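Local coordinates for protein leucine aminopeptidase 2 (Saccharomyces cerevisiae, PDB 2XQ0) that uses one catalytic zinc ion as an aminopeptidase preferring di- and tripeptides, and has low epoxide hydrolase activity in vitro, at residues L31-N36 against V50-K55; Q236-N241 against H291-I296; L477-V482 against G522-K527. One frame throughout, in Å; residues are numbered along the deposited sequence.

In the fold
The three contacts follow one another along the chain and do not touch. Interaction 1 pairs strands 28-40 and 45-56, a hairpin inside the large mixed sheet of the N-terminal domain. Interaction 2, centred about 39 Å from it, ties the end of helix 229-239 to the loop that leads into helix 297-311, which carries the zinc ligands His-301 and His-305, within the M1 peptidase domain. About 33 Å further, between centres, interaction 3 joins helix 469-484 to a loop of the C-terminal helical region. Interactions 1 and 3, about 60 Å apart between centres, lie on opposite sides of the chain's centre; interaction 2 comes between them in chain order, next to the zinc-site helix.

Interaction 1 (L31-N36 against V50-K55)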
loop_
_atom_site.group_PDB
_atom_site.type_symbol
_atom_site.label_atom_id
_atom_site.label_comp_id
_atom_site.label_asym_id
_atom_site.label_seq_id
_atom_site.Cartn_x
_atom_site.Cartn_y
_atom_site.Cartn_z
ATOM N N LEU A 31 14.964 -11.679 19.838
ATOM C CA LEU A 31 14.574 -13.081 19.775
ATOM C C LEU A 31 13.069 -13.284 19.877
ATOM O O LEU A 31 12.548 -14.269 19.380
ATOM C CB LEU A 31 15.276 -13.851 20.890
ATOM C CG LEU A 31 16.786 -13.579 20.887
ATOM C CD1 LEU A 31 17.477 -14.326 22.003
ATOM C CD2 LEU A 31 17.373 -13.926 19.518
ATOM N N HIS A 32 12.374 -12.357 20.534
ATOM C CA HIS A 32 10.921 -12.453 20.681
ATOM C C HIS A 32 10.361 -11.146 21.221
ATOM O O HIS A 32 11.030 -10.458 22.002
ATOM C CB HIS A 32 10.533 -13.600 21.620
ATOM C CG HIS A 32 9.054 -13.829 21.693
ATOM N ND1 HIS A 32 8.353 -14.465 20.692
ATOM C CD2 HIS A 32 8.140 -13.473 22.628
ATOM C CE1 HIS A 32 7.069 -14.496 21.006
ATOM N NE2 HIS A 32 6.914 -13.899 22.176
ATOM N N THR A 33 9.142 -10.813 20.807
ATOM C CA THR A 33 8.435 -9.609 21.256
ATOM C C THR A 33 7.028 -9.947 21.727
ATOM O O THR A 33 6.238 -10.544 20.995
ATOM C CB THR A 33 8.292 -8.573 20.131
ATOM O OG1 THR A 33 9.579 -8.270 19.589
ATOM C CG2 THR A 33 7.640 -7.289 20.652
ATOM N N ASP A 34 6.696 -9.548 22.943
ATOM C CA ASP A 34 5.351 -9.802 23.439
ATOM C C ASP A 34 4.662 -8.474 23.715
ATOM O O ASP A 34 5.235 -7.603 24.375
ATOM C CB ASP A 34 5.409 -10.663 24.708
ATOM C CG ASP A 34 4.033 -10.885 25.345
ATOM O OD1 ASP A 34 3.124 -11.466 24.696
ATOM O OD2 ASP A 34 3.868 -10.488 26.519
ATOM N N LEU A 35 3.446 -8.324 23.194
ATOM C CA LEU A 35 2.647 -7.125 23.411
ATOM C C LEU A 35 1.508 -7.454 24.380
ATOM O O LEU A 35 0.749 -8.380 24.152
ATOM C CB LEU A 35 2.095 -6.599 22.076
ATOM C CG LEU A 35 3.137 -6.036 21.112
ATOM C CD1 LEU A 35 2.637 -5.962 19.657
ATOM C CD2 LEU A 35 3.603 -4.662 21.603
ATOM N N ASN A 36 1.408 -6.704 25.471
ATOM C CA ASN A 36 0.359 -6.922 26.450
ATOM C C ASN A 36 -0.409 -5.616 26.579
ATOM O O ASN A 36 0.017 -4.699 27.279
ATOM C CB ASN A 36 0.973 -7.370 27.783
ATOM C CG ASN A 36 -0.060 -7.541 28.875
ATOM O OD1 ASN A 36 -1.253 -7.377 28.646
ATOM N ND2 ASN A 36 0.400 -7.861 30.080
ATOM N N VAL A 50 5.323 -3.746 26.531
ATOM C CA VAL A 50 5.957 -4.590 25.545
ATOM C C VAL A 50 7.146 -5.255 26.199
ATOM O O VAL A 50 7.901 -4.624 26.954
ATOM C CB VAL A 50 6.394 -3.821 24.265
ATOM C CG1 VAL A 50 7.264 -2.597 24.592
ATOM C CG2 VAL A 50 7.140 -4.760 23.304
ATOM N N THR A 51 7.293 -6.547 25.948
ATOM C CA THR A 51 8.423 -7.286 26.496
ATOM C C THR A 51 9.239 -7.868 25.348
ATOM O O THR A 51 8.702 -8.558 24.493
ATOM C CB THR A 51 7.952 -8.438 27.413
ATOM O OG1 THR A 51 7.056 -7.934 28.405
ATOM C CG2 THR A 51 9.138 -9.099 28.094
ATOM N N PHE A 52 10.529 -7.566 25.333
ATOM C CA PHE A 52 11.463 -8.112 24.356
ATOM C C PHE A 52 12.399 -9.101 25.036
ATOM O O PHE A 52 12.930 -8.830 26.129
ATOM C CB PHE A 52 12.341 -7.011 23.768
ATOM C CG PHE A 52 11.579 -5.930 23.057
ATOM C CD1 PHE A 52 11.113 -6.125 21.767
ATOM C CD2 PHE A 52 11.357 -4.705 23.665
ATOM C CE1 PHE A 52 10.440 -5.123 21.106
ATOM C CE2 PHE A 52 10.670 -3.706 23.012
ATOM C CZ PHE A 52 10.210 -3.917 21.731
ATOM N N GLN A 53 12.634 -10.227 24.381
ATOM C CA GLN A 53 13.741 -11.091 24.747
ATOM C C GLN A 53 14.861 -10.670 23.805
ATOM O O GLN A 53 14.712 -10.749 22.582
ATOM C CB GLN A 53 13.401 -12.565 24.529
ATOM C CG GLN A 53 12.114 -13.031 25.172
ATOM C CD GLN A 53 12.178 -12.980 26.670
ATOM O OE1 GLN A 53 13.251 -13.125 27.263
ATOM N NE2 GLN A 53 11.027 -12.773 27.303
ATOM N N LEU A 54 15.965 -10.197 24.369
ATOM C CA LEU A 54 17.056 -9.652 23.561
ATOM C C LEU A 54 18.375 -10.368 23.796
ATOM O O LEU A 54 18.570 -11.021 24.826
ATOM C CB LEU A 54 17.245 -8.162 23.850
ATOM C CG LEU A 54 16.067 -7.220 23.627
ATOM C CD1 LEU A 54 16.491 -5.784 23.941
ATOM C CD2 LEU A 54 15.554 -7.342 22.199
ATOM N N LYS A 55 19.286 -10.230 22.834
ATOM C CA LYS A 55 20.647 -10.720 22.998
ATOM C C LYS A 55 21.648 -9.664 22.548
ATOM O O LYS A 55 21.597 -9.189 21.410
ATOM C CB LYS A 55 20.862 -12.026 22.231
ATOM C CG LYS A 55 22.259 -12.628 22.382
ATOM C CD LYS A 55 22.314 -14.062 21.852
ATOM C CE LYS A 55 21.885 -14.144 20.386
ATOM N NZ LYS A 55 21.776 -15.551 19.883
HETATM O O HOH W 1 4.574 -7.405 27.509
#
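With CG2 of Thr-33 anti to the backbone N, its OG1 (chi1 -55°) sits beside that N and meets the edge of the Phe-52 ring, OG1 to CD1 3.4 Å, while hydrogen-bonded to Ser-165 OG. The same threonine's CG2 lies 3.7 Å from CG2 of Val-50, which itself covers one face of the Phe-52 ring toward its rim. Leu-35 continues this buried layer, running alongside Val-50 with CD2 against CG2. These side chains stand on an antiparallel hairpin: the hydrogen-bonded pair Asp-34 and Thr-51 exchanges two nearly straight bonds, Asp-34 N to Thr-51 O at 2.7 Å and Thr-51 N to Asp-34 O at 2.8 Å. At the other end Leu-31 and His-32 both face Gln-53 in a classic beta bulge, where Gln-53 O takes Leu-31 N at 2.9 Å and His-32 N only weakly. On the face that carries His-32, Asp-34, Thr-51 and Gln-53, His-32 bonds to Thr-166 and Thr-168 and Asp-34 to Thr-168, all on strand 165-172, while Thr-51 and Gln-53 bond to Asn-115 and Thr-113 of strand 111-120. One face is thus mainly apolar and buried; the other is polar and partly exposed, its side chains linking the strands on both flanks.

Interaction 2 (Q236-N241 against H291-I296); sequences QWEFEN and HDRSNI
The backbones come nearest where CA of Glu-238 and CA of Arg-293 lie 5.4 Å apart, the C-terminal part of helix 229-239 meeting an irregular loop in the M1 peptidase domain. A cation-pi stack leads the contact: the Arg-293 guanidinium lies almost flat over one face of Trp-237, planes 18° apart, with CZ 3.7 Å from the centroid of the six-membered ring. Extended from CG to NE, the arginine reaches across the indole and grips Trp-237 O side-on, NH2 to O at 2.7 Å and NE to O at 2.9 Å, the oxygen close to the guanidinium plane. Asn-241 closes the opposite face with CB, so the cation is sandwiched between ring and methylene. A bridging water links NH2 to OE2 of Glu-240. With an alanine here instead of Arg-293, Trp-237 O would probably lose both donors and a gap would open between the indole and Asn-241.

Glu-238 fastens the loop backbone with its carboxylate. Its chain bends at chi2 (90°), turning the acid toward the loop, where OE1 accepts from His-291 N on the syn side and OE2 accepts from Arg-293 N from above the carboxylate plane. OE2 also takes Ala-290 N and a water that in turn accepts from Asn-295 N. These backbone N-H groups and the water probably offset the burial of the acid and the nearby carboxylate of Asp-292. Within the loop, Asp-292 OD1 accepts from Ser-294 N in an Asx turn. Phe-239, pressed on Ile-264 and Val-266 of strand 264-266, meets the loop just before helix 297-311 through its ring edge, where CD1 lies 4.1 Å from CG2 of Ile-296.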
loop_
_atom_site.group_PDB
_atom_site.type_symbol
_atom_site.label_atom_id
_atom_site.label_comp_id
_atom_site.label_asym_id
_atom_site.label_seq_id
_atom_site.Cartn_x
_atom_site.Cartn_y
_atom_site.Cartn_z
ATOM N N GLN A 236 -18.333 -11.280 1.902
ATOM C CA GLN A 236 -18.159 -12.715 1.694
ATOM C C GLN A 236 -18.368 -13.079 0.234
ATOM O O GLN A 236 -17.590 -13.847 -0.357
ATOM C CB GLN A 236 -19.096 -13.517 2.607
ATOM C CG GLN A 236 -18.862 -15.018 2.561
ATOM C CD GLN A 236 -19.884 -15.790 3.367
ATOM O OE1 GLN A 236 -20.985 -15.309 3.613
ATOM N NE2 GLN A 236 -19.519 -16.986 3.786
ATOM N N TRP A 237 -19.407 -12.516 -0.370
ATOM C CA TRP A 237 -19.696 -12.844 -1.756
ATOM C C TRP A 237 -18.572 -12.335 -2.654
ATOM O O TRP A 237 -18.200 -12.982 -3.618
ATOM C CB TRP A 237 -21.041 -12.247 -2.200
ATOM C CG TRP A 237 -21.388 -12.617 -3.614
ATOM C CD1 TRP A 237 -22.080 -13.721 -4.025
ATOM C CD2 TRP A 237 -21.051 -11.888 -4.800
ATOM N NE1 TRP A 237 -22.193 -13.724 -5.398
ATOM C CE2 TRP A 237 -21.576 -12.605 -5.897
ATOM C CE3 TRP A 237 -20.367 -10.691 -5.042
ATOM C CZ2 TRP A 237 -21.424 -12.173 -7.213
ATOM C CZ3 TRP A 237 -20.214 -10.262 -6.353
ATOM C CH2 TRP A 237 -20.748 -11.002 -7.422
ATOM N N GLU A 238 -18.018 -11.178 -2.322
ATOM C CA GLU A 238 -17.045 -10.548 -3.211
ATOM C C GLU A 238 -15.748 -11.354 -3.282
ATOM O O GLU A 238 -15.078 -11.362 -4.312
ATOM C CB GLU A 238 -16.761 -9.104 -2.794
ATOM C CG GLU A 238 -16.158 -8.223 -3.901
ATOM C CD GLU A 238 -17.232 -7.505 -4.740
ATOM O OE1 GLU A 238 -18.413 -7.532 -4.343
ATOM O OE2 GLU A 238 -16.891 -6.906 -5.782
ATOM N N PHE A 239 -15.419 -12.065 -2.202
ATOM C CA PHE A 239 -14.109 -12.702 -2.073
ATOM C C PHE A 239 -14.153 -14.217 -2.180
ATOM O O PHE A 239 -13.136 -14.853 -2.466
ATOM C CB PHE A 239 -13.486 -12.355 -0.714
ATOM C CG PHE A 239 -13.154 -10.902 -0.548
ATOM C CD1 PHE A 239 -12.552 -10.191 -1.572
ATOM C CD2 PHE A 239 -13.410 -10.256 0.646
ATOM C CE1 PHE A 239 -12.241 -8.848 -1.413
ATOM C CE2 PHE A 239 -13.091 -8.923 0.809
ATOM C CZ PHE A 239 -12.515 -8.218 -0.226
ATOM N N GLU A 240 -15.317 -14.799 -1.907
ATOM C CA GLU A 240 -15.387 -16.248 -1.651
ATOM C C GLU A 240 -15.176 -17.085 -2.900
ATOM O O GLU A 240 -14.949 -18.290 -2.799
ATOM C CB GLU A 240 -16.734 -16.655 -1.038
ATOM C CG GLU A 240 -17.880 -16.547 -2.020
ATOM C CD GLU A 240 -19.260 -16.782 -1.383
ATOM O OE1 GLU A 240 -19.355 -17.262 -0.226
ATOM O OE2 GLU A 240 -20.260 -16.477 -2.055
ATOM N N ASN A 241 -15.286 -16.463 -4.070
ATOM C CA ASN A 241 -15.185 -17.208 -5.320
ATOM C C ASN A 241 -13.765 -17.204 -5.845
ATOM O O ASN A 241 -13.461 -17.907 -6.789
ATOM C CB ASN A 241 -16.106 -16.619 -6.387
ATOM C CG ASN A 241 -15.969 -17.319 -7.742
ATOM O OD1 ASN A 241 -16.397 -18.465 -7.910
ATOM N ND2 ASN A 241 -15.380 -16.623 -8.719
ATOM N N HIS A 291 -19.728 -5.393 -5.843
ATOM C CA HIS A 291 -20.889 -6.264 -6.065
ATOM C C HIS A 291 -20.816 -7.085 -7.350
ATOM O O HIS A 291 -21.754 -7.807 -7.673
ATOM C CB HIS A 291 -22.213 -5.479 -5.995
ATOM C CG HIS A 291 -22.452 -4.825 -4.668
ATOM N ND1 HIS A 291 -22.105 -3.514 -4.409
ATOM C CD2 HIS A 291 -22.974 -5.308 -3.517
ATOM C CE1 HIS A 291 -22.413 -3.216 -3.159
ATOM N NE2 HIS A 291 -22.940 -4.287 -2.594
ATOM N N ASP A 292 -19.702 -6.992 -8.066
ATOM C CA ASP A 292 -19.514 -7.798 -9.274
ATOM C C ASP A 292 -18.157 -8.504 -9.306
ATOM O O ASP A 292 -17.896 -9.320 -10.195
ATOM C CB ASP A 292 -19.672 -6.932 -10.522
ATOM C CG ASP A 292 -18.659 -5.813 -10.579
ATOM O OD1 ASP A 292 -17.771 -5.768 -9.702
ATOM O OD2 ASP A 292 -18.747 -4.976 -11.501
ATOM N N ARG A 293 -17.302 -8.176 -8.340
ATOM C CA ARG A 293 -15.960 -8.750 -8.230
ATOM C C ARG A 293 -14.916 -8.139 -9.164
ATOM O O ARG A 293 -13.971 -8.817 -9.560
ATOM C CB ARG A 293 -15.997 -10.269 -8.392
ATOM C CG ARG A 293 -16.752 -10.948 -7.285
ATOM C CD ARG A 293 -17.084 -12.385 -7.607
ATOM N NE ARG A 293 -17.780 -13.018 -6.493
ATOM C CZ ARG A 293 -18.418 -14.179 -6.577
ATOM N NH1 ARG A 293 -18.468 -14.829 -7.734
ATOM N NH2 ARG A 293 -19.015 -14.688 -5.510
ATOM N N SER A 294 -15.062 -6.850 -9.469
ATOM C CA SER A 294 -14.159 -6.147 -10.386
ATOM C C SER A 294 -12.802 -5.765 -9.807
ATOM O O SER A 294 -11.811 -5.711 -10.540
ATOM C CB SER A 294 -14.819 -4.868 -10.896
ATOM O OG SER A 294 -16.113 -5.119 -11.400
ATOM N N ASN A 295 -12.753 -5.490 -8.504
ATOM C CA ASN A 295 -11.590 -4.852 -7.897
ATOM C C ASN A 295 -10.660 -5.748 -7.091
ATOM O O ASN A 295 -9.871 -5.255 -6.283
ATOM C CB ASN A 295 -12.045 -3.720 -6.979
ATOM C CG ASN A 295 -12.734 -2.625 -7.725
ATOM O OD1 ASN A 295 -12.533 -2.468 -8.934
ATOM N ND2 ASN A 295 -13.562 -1.851 -7.019
ATOM N N ILE A 296 -10.736 -7.050 -7.290
ATOM C CA ILE A 296 -10.058 -7.945 -6.357
ATOM C C ILE A 296 -8.533 -8.077 -6.525
ATOM O O ILE A 296 -7.863 -8.678 -5.678
ATOM C CB ILE A 296 -10.738 -9.322 -6.309
ATOM C CG1 ILE A 296 -10.993 -9.837 -7.719
ATOM C CG2 ILE A 296 -12.055 -9.233 -5.536
ATOM C CD1 ILE A 296 -11.830 -11.080 -7.745
HETATM O O HOH W 2 -14.551 -6.211 -6.568
HETATM O O HOH W 3 -20.399 -17.166 -4.932
#

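Interaction 3 (L477-V482 against G522-K527); sequences LADKWV and GHSNKK
Asp-479 and Gly-522 bring helix 469-484 against the loop that follows helix 508-519, a helix-to-loop contact in the C-terminal helical part of the protein, away from the active site. The tight part is small. CA of Asp-479 and CA of Gly-522 are 4.7 Å apart, and OD1 of Asp-479 comes to 3.5 Å from the glycine CA. On the next turn of the helix, CG2 of Val-482 rests over the same residue, 3.6 Å from Gly-522 N. A side chain at Gly-522 would meet OD1 and CG2 at once, and its backbone angles (phi 100°, psi 162°) would also bring a CB into conflict with the carbonyl oxygen of the residue before.

Asp-479 sends its CG anti to the carbonyl carbon (chi1 -63°), placing the carboxylate beside the loop. There OD1 receives His-523 N in a fairly straight bond of 2.8 Å, met almost end-on to the C-O bond. It is the one hydrogen bond between the two segments and ties the backbone at His-523 to the helix. The imidazole of His-523 turns off to stack on Tyr-475, while Val-482 also leans on Phe-531 and the buried Ala-478 packs on Thr-517 and Leu-518 of helix 508-519.

The solvent side is looser. CB and OG of Ser-524 stay about 4 Å from OD2 of Asp-479. Lys-526 reaches back toward Asp-479, but the charges stay apart beyond salt-bridge range; any attraction is probably weak, and the lysine is poorly ordered. Its NZ ends 3.8 Å from CB of Asp-479 and 4.4 Å from OD2 of the same residue.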
loop_
_atom_site.group_PDB
_atom_site.type_symbol
_atom_site.label_atom_id
_atom_site.label_comp_id
_atom_site.label_asym_id
_atom_site.label_seq_id
_atom_site.Cartn_x
_atom_site.Cartn_y
_atom_site.Cartn_z
ATOM N N LEU A 477 -12.295 4.119 -29.041
ATOM C CA LEU A 477 -13.534 4.786 -28.673
ATOM C C LEU A 477 -13.282 6.196 -28.170
ATOM O O LEU A 477 -13.964 7.130 -28.592
ATOM C CB LEU A 477 -14.307 3.993 -27.620
ATOM C CG LEU A 477 -15.705 4.525 -27.291
ATOM C CD1 LEU A 477 -16.601 4.453 -28.535
ATOM C CD2 LEU A 477 -16.314 3.738 -26.144
ATOM N N ALA A 478 -12.328 6.362 -27.253
ATOM C CA ALA A 478 -12.033 7.699 -26.740
ATOM C C ALA A 478 -11.683 8.641 -27.889
ATOM O O ALA A 478 -12.179 9.766 -27.955
ATOM C CB ALA A 478 -10.913 7.665 -25.693
ATOM N N ASP A 479 -10.836 8.175 -28.801
ATOM C CA ASP A 479 -10.539 8.946 -30.005
ATOM C C ASP A 479 -11.828 9.308 -30.763
ATOM O O ASP A 479 -12.053 10.466 -31.121
ATOM C CB ASP A 479 -9.569 8.173 -30.904
ATOM C CG ASP A 479 -8.219 7.930 -30.237
ATOM O OD1 ASP A 479 -7.940 8.576 -29.206
ATOM O OD2 ASP A 479 -7.431 7.098 -30.745
ATOM N N LYS A 480 -12.683 8.314 -30.983
ATOM C CA LYS A 480 -13.941 8.510 -31.706
ATOM C C LYS A 480 -14.841 9.550 -31.030
ATOM O O LYS A 480 -15.433 10.400 -31.702
ATOM C CB LYS A 480 -14.687 7.181 -31.843
ATOM C CG LYS A 480 -15.921 7.240 -32.738
ATOM C CD LYS A 480 -16.720 5.926 -32.672
ATOM C CE LYS A 480 -18.022 6.012 -33.473
ATOM N NZ LYS A 480 -18.905 4.815 -33.299
ATOM N N TRP A 481 -14.947 9.478 -29.705
ATOM C CA TRP A 481 -15.700 10.467 -28.939
ATOM C C TRP A 481 -15.107 11.852 -29.090
ATOM O O TRP A 481 -15.841 12.822 -29.259
ATOM C CB TRP A 481 -15.793 10.094 -27.451
ATOM C CG TRP A 481 -17.035 9.328 -27.154
ATOM C CD1 TRP A 481 -17.164 7.971 -27.042
ATOM C CD2 TRP A 481 -18.347 9.873 -26.993
ATOM N NE1 TRP A 481 -18.479 7.640 -26.788
ATOM C CE2 TRP A 481 -19.223 8.793 -26.759
ATOM C CE3 TRP A 481 -18.868 11.172 -27.026
ATOM C CZ2 TRP A 481 -20.588 8.976 -26.548
ATOM C CZ3 TRP A 481 -20.211 11.350 -26.811
ATOM C CH2 TRP A 481 -21.060 10.260 -26.579
ATOM N N VAL A 482 -13.782 11.954 -29.013
ATOM C CA VAL A 482 -13.144 13.263 -29.140
ATOM C C VAL A 482 -13.462 13.887 -30.491
ATOM O O VAL A 482 -13.712 15.091 -30.592
ATOM C CB VAL A 482 -11.614 13.186 -28.926
ATOM C CG1 VAL A 482 -10.974 14.524 -29.245
ATOM C CG2 VAL A 482 -11.302 12.801 -27.485
ATOM N N GLY A 522 -8.330 11.934 -25.638
ATOM C CA GLY A 522 -7.924 11.010 -26.685
ATOM C C GLY A 522 -6.493 10.515 -26.562
ATOM O O GLY A 522 -5.677 11.117 -25.870
ATOM N N HIS A 523 -6.198 9.413 -27.246
ATOM C CA HIS A 523 -4.875 8.802 -27.231
ATOM C C HIS A 523 -4.183 8.901 -28.593
ATOM O O HIS A 523 -3.488 7.977 -29.015
ATOM C CB HIS A 523 -4.986 7.335 -26.812
ATOM C CG HIS A 523 -3.667 6.668 -26.575
ATOM N ND1 HIS A 523 -3.086 5.821 -27.493
ATOM C CD2 HIS A 523 -2.820 6.718 -25.520
ATOM C CE1 HIS A 523 -1.936 5.379 -27.014
ATOM N NE2 HIS A 523 -1.751 5.910 -25.818
ATOM N N SER A 524 -4.386 10.021 -29.280
ATOM C CA SER A 524 -3.708 10.289 -30.546
ATOM C C SER A 524 -3.823 11.774 -30.862
ATOM O O SER A 524 -4.884 12.371 -30.683
ATOM C CB SER A 524 -4.315 9.467 -31.684
ATOM O OG SER A 524 -5.346 10.190 -32.333
ATOM N N ASN A 525 -2.734 12.367 -31.338
ATOM C CA ASN A 525 -2.685 13.810 -31.543
ATOM C C ASN A 525 -3.358 14.283 -32.828
ATOM O O ASN A 525 -2.729 14.936 -33.659
ATOM C CB ASN A 525 -1.238 14.303 -31.498
ATOM C CG ASN A 525 -0.522 13.890 -30.228
ATOM O OD1 ASN A 525 -1.083 13.189 -29.384
ATOM N ND2 ASN A 525 0.724 14.321 -30.085
ATOM N N LYS A 526 -4.635 13.953 -32.986
ATOM C CA LYS A 526 -5.417 14.448 -34.113
ATOM C C LYS A 526 -5.799 15.902 -33.862
ATOM O O LYS A 526 -5.681 16.750 -34.748
ATOM C CB LYS A 526 -6.673 13.600 -34.314
ATOM C CG LYS A 526 -6.398 12.121 -34.529
ATOM C CD LYS A 526 -7.690 11.320 -34.539
ATOM C CE LYS A 526 -7.416 9.826 -34.577
ATOM N NZ LYS A 526 -8.674 9.039 -34.491
ATOM N N LYS A 527 -6.266 16.179 -32.648
ATOM C CA LYS A 527 -6.517 17.547 -32.212
ATOM C C LYS A 527 -5.452 17.942 -31.196
ATOM O O LYS A 527 -5.620 17.721 -29.996
ATOM C CB LYS A 527 -7.914 17.677 -31.600
ATOM C CG LYS A 527 -8.215 19.056 -31.022
ATOM C CD LYS A 527 -8.244 20.130 -32.101
ATOM C CE LYS A 527 -8.312 21.529 -31.496
ATOM N NZ LYS A 527 -9.515 21.734 -30.642
#